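Side-chain contact in calcium-dependent protein kinase, putative (Plasmodium falciparum, PDB 3MSE), which is thought to transfer phosphate from ATP to serine and threonine residues in response to calcium, here represented by its C-terminal EF-hand domain: residues E30-V33 with I34-I38. Sequence-based numbering, arbitrary orientation. Where two conformers were deposited one is given.
Sequences ELSV and INNHI
I34, N35, N36 and H37 each donate a backbone N-H to the carbonyl four residues back, the i+4 to i hydrogen bonds of an alpha-helix. This is the middle of helix 18-48, the long helix that runs into the first calcium-binding EF-hand loop. The bond from N35 N to L31 O is the shortest, at 2.8 Å. I34 N reaches E30 O at 3.2 Å. V33 O accepts H37 N and also a weak bond from N36 N.

The side chains of I34, N35, N36 and H37 lie against carbonyl oxygens of the preceding turn. I34 has CG1 beside its own backbone N (chi1 -70°), which directs this branch back along the helix. CG1 then lies 3.2 Å from E30 O, with CD1 also close to that oxygen. I34 also packs on F109 and Y100 of the same chain, and L31 joins it on F109. L31 also packs on M96 of the second subunit, and N35 and I38 pack on I38 and N35 of that subunit.

N36 folds back over S32 O. Its ND2 is 3.0 Å from that oxygen, but the angle is too poor for a hydrogen bond. V33 and H37 run side by side one turn apart, with V33 CG1 4.0 Å from H37 NE2.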
loop_
_atom_site.group_PDB
_atom_site.type_symbol
_atom_site.label_atom_id
_atom_site.label_comp_id
_atom_site.label_asym_id
_atom_site.label_seq_id
_atom_site.Cartn_x
_atom_site.Cartn_y
_atom_site.Cartn_z
ATOM N N GLU A 30 7.039 5.266 -1.066
ATOM C CA GLU A 30 6.711 3.895 -0.688
ATOM C C GLU A 30 5.513 3.306 -1.453
ATOM O O GLU A 30 5.444 2.092 -1.643
ATOM C CB GLU A 30 6.498 3.793 0.829
ATOM C CG GLU A 30 7.556 2.970 1.567
ATOM C CD GLU A 30 8.905 3.661 1.680
ATOM O OE1 GLU A 30 9.099 4.449 2.637
ATOM O OE2 GLU A 30 9.781 3.396 0.827
ATOM N N LEU A 31 4.585 4.162 -1.887
ATOM C CA LEU A 31 3.439 3.761 -2.722
ATOM C C LEU A 31 3.874 3.508 -4.156
ATOM O O LEU A 31 3.372 2.606 -4.831
ATOM C CB LEU A 31 2.337 4.836 -2.738
ATOM C CG LEU A 31 1.153 4.752 -1.773
ATOM C CD1 LEU A 31 0.123 5.775 -2.165
ATOM C CD2 LEU A 31 0.508 3.383 -1.785
ATOM N N SER A 32 4.797 4.336 -4.618
ATOM C CA SER A 32 5.395 4.170 -5.917
ATOM C C SER A 32 6.119 2.813 -6.019
ATOM O O SER A 32 6.008 2.120 -7.027
ATOM C CB SER A 32 6.375 5.307 -6.152
ATOM O OG SER A 32 6.539 5.508 -7.534
ATOM N N VAL A 33 6.849 2.448 -4.967
ATOM C CA VAL A 33 7.631 1.204 -4.942
ATOM C C VAL A 33 6.669 0.030 -5.019
ATOM O O VAL A 33 6.780 -0.812 -5.901
ATOM C CB VAL A 33 8.528 1.117 -3.684
ATOM C CG1 VAL A 33 9.066 -0.321 -3.470
ATOM C CG2 VAL A 33 9.680 2.120 -3.776
ATOM N N ILE A 34 5.698 0.021 -4.110
ATOM C CA ILE A 34 4.629 -0.963 -4.092
ATOM C C ILE A 34 3.956 -1.094 -5.455
ATOM O O ILE A 34 3.804 -2.205 -5.975
ATOM C CB ILE A 34 3.612 -0.618 -2.978
ATOM C CG1 ILE A 34 4.262 -0.865 -1.611
ATOM C CG2 ILE A 34 2.320 -1.414 -3.146
ATOM C CD1 ILE A 34 3.510 -0.306 -0.416
ATOM N N ASN A 35 3.585 0.043 -6.036
ATOM C CA ASN A 35 2.898 0.104 -7.322
ATOM C C ASN A 35 3.745 -0.414 -8.490
ATOM O O ASN A 35 3.206 -0.899 -9.484
ATOM C CB ASN A 35 2.439 1.549 -7.596
ATOM C CG ASN A 35 1.933 1.757 -9.019
ATOM O OD1 ASN A 35 2.611 2.356 -9.857
ATOM N ND2 ASN A 35 0.750 1.252 -9.296
ATOM N N ASN A 36 5.065 -0.281 -8.383
ATOM C CA ASN A 36 5.963 -0.848 -9.395
ATOM C C ASN A 36 5.924 -2.372 -9.373
ATOM O O ASN A 36 5.820 -2.994 -10.430
ATOM C CB ASN A 36 7.400 -0.343 -9.226
ATOM C CG ASN A 36 7.554 1.117 -9.607
ATOM O OD1 ASN A 36 6.978 1.585 -10.596
ATOM N ND2 ASN A 36 8.344 1.847 -8.825
ATOM N N HIS A 37 5.995 -2.952 -8.171
ATOM C CA HIS A 37 5.839 -4.407 -7.982
ATOM C C HIS A 37 4.513 -4.878 -8.578
ATOM O O HIS A 37 4.485 -5.830 -9.361
ATOM C CB HIS A 37 5.913 -4.809 -6.497
ATOM C CG HIS A 37 7.262 -4.619 -5.869
ATOM N ND1 HIS A 37 8.431 -5.078 -6.440
ATOM C CD2 HIS A 37 7.621 -4.056 -4.688
ATOM C CE1 HIS A 37 9.453 -4.772 -5.659
ATOM N NE2 HIS A 37 8.988 -4.156 -4.587
ATOM N N ILE A 38 3.421 -4.191 -8.233
ATOM C CA ILE A 38 2.104 -4.542 -8.758
ATOM C C ILE A 38 2.038 -4.430 -10.281
ATOM O O ILE A 38 1.395 -5.253 -10.943
ATOM C CB ILE A 38 0.976 -3.715 -8.106
ATOM C CG1 ILE A 38 0.911 -4.010 -6.610
ATOM C CG2 ILE A 38 -0.371 -4.015 -8.766
ATOM C CD1 ILE A 38 -0.052 -3.122 -5.865
#